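PDB 6AGZ: Old Yellow Enzyme from Pichia, which probably catalyses the flavin-dependent asymmetric reduction of carbon-carbon double bonds in enone compounds, with flavin mononucleotide as its bound cofactor. Local coordinates for residues D225-I228 against E229-A233; R218-L221 against E222-L226; A326-I329 against K330-A334; A254-H257 against P258-F262; R116-P120 against K121-E125. One frame throughout, in Å; residues are numbered along the deposited sequence.

Contact 1. Residues D225-I228 against E229-A233; sequences DLVI and EAVGA
Val227 and Ile228 meet Val231, Gly232 and Ala233 where helix 218-231 ends, on the outside of the TIM barrel and just ahead of strand 236-240. Backbone bonds carry the helix to its last turn. Val231 N reaches Val227 O at 2.9 Å, and Glu229 N bonds Asp225 O in the same way. Ala230 N bonds Leu226 O at a bent 133° and leans weakly on Val227 O as well. Gly232 N closes the series on Ile228 O at 2.7 Å, and then its positive phi of 95° takes the chain out of the helix; a side chain at this backbone geometry would jam against the preceding carbonyl.

A water adds a polar link, giving a 2.6 Å hydrogen bond to Leu226 O and a weak one to Glu229 OE2.

The apolar contacts lie on the inner side. Val227 CG1 runs beside Val231 CG2 at 4.0 Å, both residues resting on Val236 of the next strand and on helix 158-179. With chi1 at -59°, Val231 CG2 sits 3.3 Å from Val227 O. Past the glycine the chain folds back, and Ile228 CG2 touches Ala233 CB at 4.0 Å.

Contact 2. Residues R218-L221 against E222-L226; sequences RLLL and EVIDL
Arg218 and Glu222 owe their meeting to two torsions: Glu222 keeps CG next to its own backbone N (chi1 -68°), which sends the extended chain back along the previous turn, while Arg218 bends at chi3 (-46°) and turns its guanidinium aside. The carboxylate therefore lies along the aliphatic part of the arginine, with Glu222 OE2 3.5 Å from Arg218 CG. The two charges do not meet directly: Arg218 NH1 and Glu222 OE2 stay 5.0 Å apart, their flat groups inclined at 64°. A water in the guanidinium plane accepts from Arg218 NH1 at 3.1 Å; it also lies next to Glu222 OE2, but too close in the model for that link to be more than doubtful. Both groups have further partners: Glu222 OE1 forms a salt bridge with Lys165 and a hydrogen bond with Tyr209 OH, and Arg218 is held by Asn215 and the backbone oxygen of Lys208.

On the buried side, Leu219 CD2 lies alongside Val223 CG2 at 3.7 Å, and Leu220 CD1 alongside Ile224 CG1 at 4.0 Å. Ile224 CG1 also sits only 3.1 Å from Leu220 O.

Asp225 N bonds Leu221 O, yet its carboxylate OD2 comes within 3.2 Å of that same oxygen, a pair of acceptors that probably repel slightly. Arg272 of helix 258-274 makes a salt bridge with Asp225 OD1.

Apolar side chains one turn apart facing inward, with the acid and base of Glu222 and Arg218 at the polar margin, make up an amphipathic helix, as expected of an outer helix of a TIM barrel.

Contact 3. Residues A326-I329 against K330-A334; sequences AHLI and KDVNA
His327 O accepts from Asp331 N at 2.9 Å, although the donor stands well above the carbonyl plane, 42° out of it. The side chain of Asp331 folds back over the same oxygen: with CG beside its own backbone N (chi1 -68°), Asp331 CG comes to 3.0 Å from His327 O. The carboxylate gains no bond there; Asp331 OD2 is instead hydrogen-bonded to Tyr319 OH, with Arg315 at long, weak range. An alanine here would leave the Tyr319 hydroxyl without this partner and is likely to let that ring shift against Leu328.

The next two residues repeat the backbone pattern, Val332 N to Leu328 O at 2.9 Å and Asn333 N to Ile329 O. Val332 CG1, wedged between its own N and carbonyl carbon, comes within 3.2 Å of Leu328 O, and Leu328 and Val332 both lie on Ile340 of strand 338-341. On another side, Asn333 ND2 packs alongside Ile329 CG2 at 3.5 Å, while Asn333 OD1 accepts from Asn13 N. Lys330 CD lies obliquely to the His327 ring, 4.1 Å from CD2.

The helix thus completes a beta-alpha-beta unit between strands 313-316 and 338-341. Its chemistry is divided: backbone bonds hold the turn together, whereas the polar ends of Asp331 and Asn333 are spent on tying it to the loop that bears Tyr319 and to the N-terminal segment.

Contact 4. Residues A254-H257 against P258-F262; sequences AEVH and PIAQF
His257 and Pro258 mark the change from the extended backbone of Val256 and His257 (His257 psi 141°) to helix 258-274, a helix of the TIM barrel, with His257 as N-cap. His257 O takes a straight bond from Gln261 N at 3.3 Å, in the carbonyl plane, and a weak, bent one from Ala260 N.

The imidazole supplies the cap itself. Ile259 N points at His257 ND1 from 3.2 Å in a nearly straight bond (167°), close to the ring plane. Accepting this N-H implies that ND1 is probably unprotonated here. Pro258 CD lies over one face of the ring, 3.5 Å from the ring centroid, a CH-pi contact, and the Ile259 side chain runs beside it with CD1 3.5 Å from His257 CE1. An alanine in place of His257 would probably leave Ile259 N without its capping acceptor and Pro258 CD without the ring face it rests on.

This helix start also belongs to the dimer interface: His257 N bonds Ser267 OG of the second subunit, and Ile259 packs on Ile259 of that subunit. Back within the chain, Val256 leans on Ile213 and Arg216, and its CG1 touches Ala260 CB at 4.2 Å.

Contact 5. Residues R116-P120 against K121-E125; sequences RAADP and KLLKE
Asp119 and Leu123 are joined where the extended backbone of Ala118 and Asp119 passes into helix 120-125, Leu123 N bonding Asp119 O at 3.1 Å and Lys124 N following with Pro120 O. The latter oxygen also accepts from Asn151 ND2.

Asp119 is the N-cap. Its carboxylate swings forward beside its own carbonyl carbon (chi1 -173°), which brings OD1 over the first turn. There Asp119 OD1 takes two weak bonds, a bent one from Lys121 N at 3.0 Å and a straighter but longer one from Leu122 N at 3.3 Å. Leu122 crosses the aspartate at about a right angle, its CB 3.7 Å from Asp119 CG.

On the inner side, Ala118 CB touches Leu123 CD1 at 3.7 Å, and both side chains rest on Phe130 of strand 130-132. Toward solvent, Lys121 NZ and Glu125 OE2 form a salt bridge at 3.2 Å one turn apart, its hydrogen bond weak, while Lys124 NZ reaches the backbone oxygen of Gly150.

An aspartate N-cap followed by a proline in the first helical position is a classic way to begin a helix. Here it starts the short helix that follows barrel strand 106-112 and packs on the small accessory sheet.

How the contacts relate
Following the chain, contact 5 comes first, turning the loop after strand 106-112 into helix 120-125. Contacts 2 and 1 come next and share helix 218-231: they overlap at Asp225 and Leu226, contact 2 opening the helix and contact 1 ending it ahead of strand 236-240. Contact 4 then closes the long loop after that strand by starting helix 258-274, the helix that covers Leu221 of contact 2; the nearest atoms of contacts 2 and 4 are about 6 Å apart. Contact 3 comes last, between strands 313-316 and 338-341, on the opposite side of the chain's centre from contact 5. None crosses another; all are local contacts in the helices, and the loops leading into or out of them, around one eight-stranded barrel.

Contact 1. Residues D225-I228 against E229-A233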
loop_
_atom_site.group_PDB
_atom_site.type_symbol
_atom_site.label_atom_id
_atom_site.label_comp_id
_atom_site.label_asym_id
_atom_site.label_seq_id
_atom_site.Cartn_x
_atom_site.Cartn_y
_atom_site.Cartn_z
ATOM N N ASP A 225 4.240 -17.727 -12.444
ATOM C CA ASP A 225 3.705 -19.056 -12.162
ATOM C C ASP A 225 4.289 -20.101 -13.103
ATOM O O ASP A 225 4.663 -21.197 -12.666
ATOM C CB ASP A 225 2.179 -19.039 -12.255
ATOM C CG ASP A 225 1.538 -18.224 -11.148
ATOM O OD1 ASP A 225 2.202 -18.001 -10.114
ATOM O OD2 ASP A 225 0.370 -17.810 -11.309
ATOM N N LEU A 226 4.382 -19.781 -14.398
ATOM C CA LEU A 226 4.962 -20.731 -15.342
ATOM C C LEU A 226 6.428 -21.007 -15.025
ATOM O O LEU A 226 6.878 -22.160 -15.080
ATOM C CB LEU A 226 4.803 -20.212 -16.771
ATOM C CG LEU A 226 3.415 -20.388 -17.391
ATOM C CD1 LEU A 226 3.279 -19.562 -18.660
ATOM C CD2 LEU A 226 3.146 -21.857 -17.679
ATOM N N VAL A 227 7.188 -19.964 -14.679
ATOM C CA VAL A 227 8.602 -20.150 -14.364
ATOM C C VAL A 227 8.769 -20.950 -13.076
ATOM O O VAL A 227 9.661 -21.799 -12.969
ATOM C CB VAL A 227 9.315 -18.787 -14.293
ATOM C CG1 VAL A 227 10.724 -18.943 -13.747
ATOM C CG2 VAL A 227 9.355 -18.142 -15.669
ATOM N N ILE A 228 7.913 -20.698 -12.081
ATOM C CA ILE A 228 7.960 -21.469 -10.842
ATOM C C ILE A 228 7.674 -22.938 -11.121
ATOM O O ILE A 228 8.353 -23.830 -10.597
ATOM C CB ILE A 228 6.978 -20.891 -9.805
ATOM C CG1 ILE A 228 7.517 -19.584 -9.219
ATOM C CG2 ILE A 228 6.710 -21.896 -8.693
ATOM C CD1 ILE A 228 6.579 -18.940 -8.221
ATOM N N GLU A 229 6.668 -23.214 -11.955
ATOM C CA GLU A 229 6.402 -24.594 -12.344
ATOM C C GLU A 229 7.583 -25.196 -13.095
ATOM O O GLU A 229 7.839 -26.401 -12.989
ATOM C CB GLU A 229 5.130 -24.664 -13.190
ATOM C CG GLU A 229 4.859 -26.029 -13.807
ATOM C CD GLU A 229 3.459 -26.148 -14.375
ATOM O OE1 GLU A 229 2.667 -26.949 -13.836
ATOM O OE2 GLU A 229 3.148 -25.437 -15.355
ATOM N N ALA A 230 8.330 -24.373 -13.834
ATOM C CA ALA A 230 9.441 -24.896 -14.624
ATOM C C ALA A 230 10.635 -25.254 -13.745
ATOM O O ALA A 230 11.164 -26.370 -13.827
ATOM C CB ALA A 230 9.844 -23.881 -15.694
ATOM N N VAL A 231 11.078 -24.325 -12.898
ATOM C CA VAL A 231 12.346 -24.469 -12.192
ATOM C C VAL A 231 12.204 -24.466 -10.676
ATOM O O VAL A 231 13.207 -24.690 -9.981
ATOM C CB VAL A 231 13.354 -23.381 -12.621
ATOM C CG1 VAL A 231 13.608 -23.451 -14.119
ATOM C CG2 VAL A 231 12.848 -22.004 -12.222
ATOM N N GLY A 232 11.016 -24.224 -10.131
ATOM C CA GLY A 232 10.864 -24.186 -8.688
ATOM C C GLY A 232 10.955 -22.785 -8.119
ATOM O O GLY A 232 11.746 -21.967 -8.594
ATOM N N ALA A 233 10.150 -22.502 -7.089
ATOM C CA ALA A 233 10.046 -21.139 -6.575
ATOM C C ALA A 233 11.365 -20.652 -5.987
ATOM O O ALA A 233 11.706 -19.468 -6.108
ATOM C CB ALA A 233 8.934 -21.057 -5.532
HETATM O O HOH W 1 5.967 -24.020 -16.600
#

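Contact 2. Residues R218-L221 against E222-L226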
loop_
_atom_site.group_PDB
_atom_site.type_symbol
_atom_site.label_atom_id
_atom_site.label_comp_id
_atom_site.label_asym_id
_atom_site.label_seq_id
_atom_site.Cartn_x
_atom_site.Cartn_y
_atom_site.Cartn_z
ATOM N N ARG A 218 -1.493 -9.141 -14.441
ATOM C CA ARG A 218 -1.760 -10.525 -14.819
ATOM C C ARG A 218 -0.578 -11.147 -15.553
ATOM O O ARG A 218 -0.188 -12.281 -15.261
ATOM C CB ARG A 218 -3.024 -10.604 -15.674
ATOM C CG ARG A 218 -3.421 -12.027 -16.026
ATOM C CD ARG A 218 -4.782 -12.081 -16.695
ATOM N NE ARG A 218 -5.766 -11.262 -15.994
ATOM C CZ ARG A 218 -6.396 -11.632 -14.885
ATOM N NH1 ARG A 218 -6.144 -12.814 -14.338
ATOM N NH2 ARG A 218 -7.278 -10.819 -14.319
ATOM N N LEU A 219 -0.001 -10.427 -16.519
ATOM C CA LEU A 219 1.092 -10.997 -17.304
ATOM C C LEU A 219 2.271 -11.364 -16.412
ATOM O O LEU A 219 2.832 -12.462 -16.526
ATOM C CB LEU A 219 1.523 -10.021 -18.401
ATOM C CG LEU A 219 2.352 -10.610 -19.552
ATOM C CD1 LEU A 219 2.180 -9.788 -20.813
ATOM C CD2 LEU A 219 3.828 -10.715 -19.208
ATOM N N LEU A 220 2.664 -10.452 -15.520
ATOM C CA LEU A 220 3.760 -10.734 -14.599
ATOM C C LEU A 220 3.483 -11.992 -13.787
ATOM O O LEU A 220 4.333 -12.885 -13.700
ATOM C CB LEU A 220 3.995 -9.541 -13.673
ATOM C CG LEU A 220 4.978 -9.806 -12.528
ATOM C CD1 LEU A 220 6.376 -10.083 -13.066
ATOM C CD2 LEU A 220 4.998 -8.649 -11.541
ATOM N N LEU A 221 2.291 -12.087 -13.194
ATOM C CA LEU A 221 1.981 -13.221 -12.328
ATOM C C LEU A 221 1.919 -14.528 -13.112
ATOM O O LEU A 221 2.306 -15.582 -12.598
ATOM C CB LEU A 221 0.667 -12.974 -11.588
ATOM C CG LEU A 221 0.703 -11.861 -10.539
ATOM C CD1 LEU A 221 -0.654 -11.712 -9.870
ATOM C CD2 LEU A 221 1.788 -12.137 -9.508
ATOM N N GLU A 222 1.432 -14.481 -14.354
ATOM C CA GLU A 222 1.395 -15.689 -15.173
ATOM C C GLU A 222 2.802 -16.147 -15.538
ATOM O O GLU A 222 3.107 -17.348 -15.479
ATOM C CB GLU A 222 0.556 -15.447 -16.429
ATOM C CG GLU A 222 -0.931 -15.267 -16.146
ATOM C CD GLU A 222 -1.757 -15.063 -17.404
ATOM O OE1 GLU A 222 -1.174 -14.748 -18.461
ATOM O OE2 GLU A 222 -2.994 -15.216 -17.332
ATOM N N VAL A 223 3.674 -15.206 -15.910
ATOM C CA VAL A 223 5.074 -15.541 -16.160
ATOM C C VAL A 223 5.701 -16.154 -14.914
ATOM O O VAL A 223 6.399 -17.173 -14.983
ATOM C CB VAL A 223 5.850 -14.297 -16.627
ATOM C CG1 VAL A 223 7.346 -14.580 -16.644
ATOM C CG2 VAL A 223 5.376 -13.861 -18.005
ATOM N N ILE A 224 5.453 -15.541 -13.753
ATOM C CA ILE A 224 6.011 -16.045 -12.500
ATOM C C ILE A 224 5.531 -17.465 -12.230
ATOM O O ILE A 224 6.314 -18.333 -11.832
ATOM C CB ILE A 224 5.655 -15.102 -11.336
ATOM C CG1 ILE A 224 6.334 -13.743 -11.515
ATOM C CG2 ILE A 224 6.058 -15.718 -10.007
ATOM C CD1 ILE A 224 7.832 -13.825 -11.644
ATOM N N ASP A 225 4.240 -17.727 -12.444
ATOM C CA ASP A 225 3.705 -19.056 -12.162
ATOM C C ASP A 225 4.289 -20.101 -13.103
ATOM O O ASP A 225 4.663 -21.197 -12.666
ATOM C CB ASP A 225 2.179 -19.039 -12.255
ATOM C CG ASP A 225 1.538 -18.224 -11.148
ATOM O OD1 ASP A 225 2.202 -18.001 -10.114
ATOM O OD2 ASP A 225 0.370 -17.810 -11.309
ATOM N N LEU A 226 4.382 -19.781 -14.398
ATOM C CA LEU A 226 4.962 -20.731 -15.342
ATOM C C LEU A 226 6.428 -21.007 -15.025
ATOM O O LEU A 226 6.878 -22.160 -15.080
ATOM C CB LEU A 226 4.803 -20.212 -16.771
ATOM C CG LEU A 226 3.415 -20.388 -17.391
ATOM C CD1 LEU A 226 3.279 -19.562 -18.660
ATOM C CD2 LEU A 226 3.146 -21.857 -17.679
HETATM O O HOH W 2 -4.386 -15.145 -15.323
#

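Contact 3. Residues A326-I329 against K330-A334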
loop_
_atom_site.group_PDB
_atom_site.type_symbol
_atom_site.label_atom_id
_atom_site.label_comp_id
_atom_site.label_asym_id
_atom_site.label_seq_id
_atom_site.Cartn_x
_atom_site.Cartn_y
_atom_site.Cartn_z
ATOM N N ALA A 326 24.582 4.115 7.132
ATOM C CA ALA A 326 23.737 4.243 8.325
ATOM C C ALA A 326 22.255 4.172 7.966
ATOM O O ALA A 326 21.414 4.191 8.873
ATOM C CB ALA A 326 24.001 5.516 9.144
ATOM N N HIS A 327 21.907 4.097 6.683
ATOM C CA HIS A 327 20.676 3.448 6.265
ATOM C C HIS A 327 20.940 2.041 5.754
ATOM O O HIS A 327 20.041 1.194 5.799
ATOM C CB HIS A 327 19.958 4.264 5.183
ATOM C CG HIS A 327 19.096 5.364 5.725
ATOM N ND1 HIS A 327 19.307 6.693 5.429
ATOM C CD2 HIS A 327 18.020 5.329 6.547
ATOM C CE1 HIS A 327 18.399 7.431 6.041
ATOM N NE2 HIS A 327 17.606 6.627 6.728
ATOM N N LEU A 328 22.162 1.781 5.281
ATOM C CA LEU A 328 22.613 0.410 5.074
ATOM C C LEU A 328 22.608 -0.357 6.389
ATOM O O LEU A 328 22.041 -1.451 6.481
ATOM C CB LEU A 328 24.011 0.419 4.450
ATOM C CG LEU A 328 24.643 -0.849 3.861
ATOM C CD1 LEU A 328 25.784 -0.456 2.939
ATOM C CD2 LEU A 328 25.152 -1.802 4.935
ATOM N N ILE A 329 23.241 0.207 7.421
ATOM C CA ILE A 329 23.280 -0.440 8.731
ATOM C C ILE A 329 21.867 -0.642 9.261
ATOM O O ILE A 329 21.488 -1.747 9.674
ATOM C CB ILE A 329 24.128 0.390 9.713
ATOM C CG1 ILE A 329 25.474 0.756 9.088
ATOM C CG2 ILE A 329 24.328 -0.367 11.019
ATOM C CD1 ILE A 329 26.312 -0.437 8.719
ATOM N N LYS A 330 21.068 0.427 9.248
ATOM C CA LYS A 330 19.706 0.368 9.769
ATOM C C LYS A 330 18.883 -0.691 9.048
ATOM O O LYS A 330 18.208 -1.509 9.683
ATOM C CB LYS A 330 19.051 1.743 9.640
ATOM C CG LYS A 330 17.694 1.880 10.312
ATOM C CD LYS A 330 16.999 3.153 9.850
ATOM C CE LYS A 330 15.727 3.427 10.635
ATOM N NZ LYS A 330 16.016 4.048 11.957
ATOM N N ASP A 331 18.937 -0.702 7.714
ATOM C CA ASP A 331 18.069 -1.599 6.956
ATOM C C ASP A 331 18.542 -3.046 7.041
ATOM O O ASP A 331 17.723 -3.959 7.200
ATOM C CB ASP A 331 17.982 -1.144 5.501
ATOM C CG ASP A 331 17.251 0.175 5.347
ATOM O OD1 ASP A 331 16.673 0.655 6.346
ATOM O OD2 ASP A 331 17.251 0.731 4.228
ATOM N N VAL A 332 19.851 -3.282 6.934
ATOM C CA VAL A 332 20.335 -4.659 6.958
ATOM C C VAL A 332 20.221 -5.246 8.360
ATOM O O VAL A 332 20.063 -6.464 8.515
ATOM C CB VAL A 332 21.777 -4.747 6.417
ATOM C CG1 VAL A 332 22.794 -4.355 7.482
ATOM C CG2 VAL A 332 22.060 -6.149 5.890
ATOM N N ASN A 333 20.280 -4.408 9.397
ATOM C CA ASN A 333 20.112 -4.886 10.763
ATOM C C ASN A 333 18.666 -4.843 11.237
ATOM O O ASN A 333 18.373 -5.359 12.321
ATOM C CB ASN A 333 20.985 -4.069 11.726
ATOM C CG ASN A 333 22.453 -4.440 11.642
ATOM O OD1 ASN A 333 22.811 -5.505 11.136
ATOM N ND2 ASN A 333 23.313 -3.564 12.146
ATOM N N ALA A 334 17.760 -4.254 10.451
ATOM C CA ALA A 334 16.372 -4.119 10.886
ATOM C C ALA A 334 15.720 -5.479 11.098
ATOM O O ALA A 334 14.927 -5.655 12.031
ATOM C CB ALA A 334 15.578 -3.300 9.867
#

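Contact 4. Residues A254-H257 against P258-F262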
loop_
_atom_site.group_PDB
_atom_site.type_symbol
_atom_site.label_atom_id
_atom_site.label_comp_id
_atom_site.label_asym_id
_atom_site.label_seq_id
_atom_site.Cartn_x
_atom_site.Cartn_y
_atom_site.Cartn_z
ATOM N N ALA A 254 0.688 8.009 -11.314
ATOM C CA ALA A 254 -0.225 7.133 -12.033
ATOM C C ALA A 254 -1.666 7.385 -11.603
ATOM O O ALA A 254 -1.941 7.823 -10.482
ATOM C CB ALA A 254 0.153 5.671 -11.796
ATOM N N GLU A 255 -2.596 7.107 -12.521
ATOM C CA GLU A 255 -4.013 7.293 -12.227
ATOM C C GLU A 255 -4.466 6.382 -11.093
ATOM O O GLU A 255 -5.408 6.718 -10.364
ATOM C CB GLU A 255 -4.833 7.055 -13.496
ATOM C CG GLU A 255 -6.280 6.673 -13.291
ATOM C CD GLU A 255 -6.841 5.919 -14.481
ATOM O OE1 GLU A 255 -8.016 5.500 -14.456
ATOM O OE2 GLU A 255 -6.095 5.742 -15.471
ATOM N N VAL A 256 -3.793 5.248 -10.904
ATOM C CA VAL A 256 -3.965 4.406 -9.728
ATOM C C VAL A 256 -2.627 4.348 -9.006
ATOM O O VAL A 256 -1.598 4.050 -9.624
ATOM C CB VAL A 256 -4.458 2.997 -10.105
ATOM C CG1 VAL A 256 -4.568 2.123 -8.864
ATOM C CG2 VAL A 256 -5.799 3.076 -10.817
ATOM N N HIS A 257 -2.645 4.633 -7.707
ATOM C CA HIS A 257 -1.406 4.801 -6.958
ATOM C C HIS A 257 -0.599 3.503 -6.957
ATOM O O HIS A 257 -1.176 2.412 -6.867
ATOM C CB HIS A 257 -1.713 5.233 -5.521
ATOM C CG HIS A 257 -0.564 5.888 -4.822
ATOM N ND1 HIS A 257 0.435 5.173 -4.198
ATOM C CD2 HIS A 257 -0.255 7.195 -4.646
ATOM C CE1 HIS A 257 1.309 6.009 -3.670
ATOM N NE2 HIS A 257 0.913 7.243 -3.926
ATOM N N PRO A 258 0.730 3.581 -7.065
ATOM C CA PRO A 258 1.540 2.351 -7.107
ATOM C C PRO A 258 1.488 1.535 -5.829
ATOM O O PRO A 258 1.816 0.343 -5.864
ATOM C CB PRO A 258 2.957 2.874 -7.379
ATOM C CG PRO A 258 2.933 4.297 -6.911
ATOM C CD PRO A 258 1.554 4.791 -7.224
ATOM N N ILE A 259 1.104 2.134 -4.699
ATOM C CA ILE A 259 0.955 1.356 -3.472
ATOM C C ILE A 259 -0.170 0.340 -3.621
ATOM O O ILE A 259 -0.093 -0.772 -3.084
ATOM C CB ILE A 259 0.740 2.298 -2.270
ATOM C CG1 ILE A 259 2.035 3.053 -1.956
ATOM C CG2 ILE A 259 0.268 1.531 -1.045
ATOM C CD1 ILE A 259 1.915 4.040 -0.813
ATOM N N ALA A 260 -1.220 0.688 -4.368
ATOM C CA ALA A 260 -2.321 -0.240 -4.603
ATOM C C ALA A 260 -1.953 -1.303 -5.631
ATOM O O ALA A 260 -2.154 -2.499 -5.401
ATOM C CB ALA A 260 -3.564 0.527 -5.057
ATOM N N GLN A 261 -1.429 -0.876 -6.780
ATOM C CA GLN A 261 -1.069 -1.804 -7.849
ATOM C C GLN A 261 0.023 -2.770 -7.396
ATOM O O GLN A 261 -0.176 -3.993 -7.343
ATOM C CB GLN A 261 -0.620 -0.999 -9.070
ATOM C CG GLN A 261 -0.232 -1.811 -10.286
ATOM C CD GLN A 261 -1.418 -2.459 -10.968
ATOM O OE1 GLN A 261 -2.270 -1.777 -11.539
ATOM N NE2 GLN A 261 -1.467 -3.783 -10.930
ATOM N N PHE A 262 1.187 -2.224 -7.043
ATOM C CA PHE A 262 2.292 -3.058 -6.589
ATOM C C PHE A 262 2.014 -3.664 -5.222
ATOM O O PHE A 262 2.568 -4.716 -4.891
ATOM C CB PHE A 262 3.582 -2.242 -6.570
ATOM C CG PHE A 262 4.001 -1.753 -7.926
ATOM C CD1 PHE A 262 4.898 -2.479 -8.689
ATOM C CD2 PHE A 262 3.485 -0.575 -8.443
ATOM C CE1 PHE A 262 5.282 -2.036 -9.941
ATOM C CE2 PHE A 262 3.865 -0.127 -9.695
ATOM C CZ PHE A 262 4.764 -0.858 -10.444
#

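Contact 5. Residues R116-P120 against K121-E125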
loop_
_atom_site.group_PDB
_atom_site.type_symbol
_atom_site.label_atom_id
_atom_site.label_comp_id
_atom_site.label_asym_id
_atom_site.label_seq_id
_atom_site.Cartn_x
_atom_site.Cartn_y
_atom_site.Cartn_z
ATOM N N ARG A 116 8.442 -1.489 -25.511
ATOM C CA ARG A 116 8.549 -0.218 -26.219
ATOM C C ARG A 116 9.834 0.540 -25.898
ATOM O O ARG A 116 10.012 1.657 -26.396
ATOM C CB ARG A 116 7.337 0.663 -25.908
ATOM C CG ARG A 116 7.316 1.237 -24.501
ATOM C CD ARG A 116 6.064 2.071 -24.273
ATOM N NE ARG A 116 6.092 2.777 -22.995
ATOM C CZ ARG A 116 5.148 3.620 -22.589
ATOM N NH1 ARG A 116 4.097 3.865 -23.359
ATOM N NH2 ARG A 116 5.255 4.220 -21.411
ATOM N N ALA A 117 10.719 -0.026 -25.084
ATOM C CA ALA A 117 11.997 0.592 -24.758
ATOM C C ALA A 117 13.121 0.157 -25.687
ATOM O O ALA A 117 14.248 0.646 -25.548
ATOM C CB ALA A 117 12.376 0.273 -23.309
ATOM N N ALA A 118 12.844 -0.738 -26.631
ATOM C CA ALA A 118 13.886 -1.354 -27.436
ATOM C C ALA A 118 14.344 -0.426 -28.558
ATOM O O ALA A 118 13.703 0.578 -28.882
ATOM C CB ALA A 118 13.393 -2.676 -28.022
ATOM N N ASP A 119 15.476 -0.780 -29.147
ATOM C CA ASP A 119 15.977 -0.153 -30.362
ATOM C C ASP A 119 15.140 -0.647 -31.534
ATOM O O ASP A 119 15.260 -1.823 -31.909
ATOM C CB ASP A 119 17.457 -0.503 -30.561
ATOM C CG ASP A 119 18.102 0.246 -31.722
ATOM O OD1 ASP A 119 17.386 0.721 -32.629
ATOM O OD2 ASP A 119 19.347 0.352 -31.729
ATOM N N PRO A 120 14.289 0.187 -32.137
ATOM C CA PRO A 120 13.445 -0.311 -33.234
ATOM C C PRO A 120 14.224 -0.612 -34.500
ATOM O O PRO A 120 13.843 -1.525 -35.245
ATOM C CB PRO A 120 12.440 0.829 -33.443
ATOM C CG PRO A 120 13.176 2.052 -33.006
ATOM C CD PRO A 120 14.069 1.620 -31.871
ATOM N N LYS A 121 15.305 0.123 -34.766
ATOM C CA LYS A 121 16.112 -0.134 -35.954
ATOM C C LYS A 121 16.797 -1.493 -35.868
ATOM O O LYS A 121 16.795 -2.263 -36.835
ATOM C CB LYS A 121 17.138 0.985 -36.136
ATOM C CG LYS A 121 18.134 0.765 -37.266
ATOM C CD LYS A 121 19.145 1.904 -37.314
ATOM C CE LYS A 121 20.274 1.620 -38.294
ATOM N NZ LYS A 121 19.818 1.629 -39.713
ATOM N N LEU A 122 17.387 -1.804 -34.713
ATOM C CA LEU A 122 18.051 -3.093 -34.534
ATOM C C LEU A 122 17.054 -4.242 -34.642
ATOM O O LEU A 122 17.309 -5.243 -35.326
ATOM C CB LEU A 122 18.771 -3.115 -33.185
ATOM C CG LEU A 122 19.635 -4.326 -32.837
ATOM C CD1 LEU A 122 20.741 -4.512 -33.862
ATOM C CD2 LEU A 122 20.219 -4.159 -31.446
ATOM N N LEU A 123 15.906 -4.112 -33.968
ATOM C CA LEU A 123 14.840 -5.103 -34.090
ATOM C C LEU A 123 14.448 -5.309 -35.547
ATOM O O LEU A 123 14.293 -6.446 -36.008
ATOM C CB LEU A 123 13.622 -4.669 -33.272
ATOM C CG LEU A 123 13.638 -4.854 -31.755
ATOM C CD1 LEU A 123 12.371 -4.269 -31.149
ATOM C CD2 LEU A 123 13.774 -6.323 -31.396
ATOM N N LYS A 124 14.273 -4.209 -36.284
ATOM C CA LYS A 124 13.930 -4.301 -37.699
ATOM C C LYS A 124 14.995 -5.067 -38.475
ATOM O O LYS A 124 14.680 -5.956 -39.275
ATOM C CB LYS A 124 13.744 -2.900 -38.281
ATOM C CG LYS A 124 13.556 -2.874 -39.788
ATOM C CD LYS A 124 12.114 -2.580 -40.157
ATOM C CE LYS A 124 11.959 -2.376 -41.656
ATOM N NZ LYS A 124 10.544 -2.119 -42.037
ATOM N N GLU A 125 16.267 -4.734 -38.245
ATOM C CA GLU A 125 17.356 -5.429 -38.921
ATOM C C GLU A 125 17.407 -6.906 -38.559
ATOM O O GLU A 125 17.942 -7.704 -39.336
ATOM C CB GLU A 125 18.689 -4.758 -38.593
ATOM C CG GLU A 125 18.797 -3.336 -39.110
ATOM C CD GLU A 125 20.049 -2.634 -38.629
ATOM O OE1 GLU A 125 20.797 -3.230 -37.825
ATOM O OE2 GLU A 125 20.285 -1.485 -39.055
#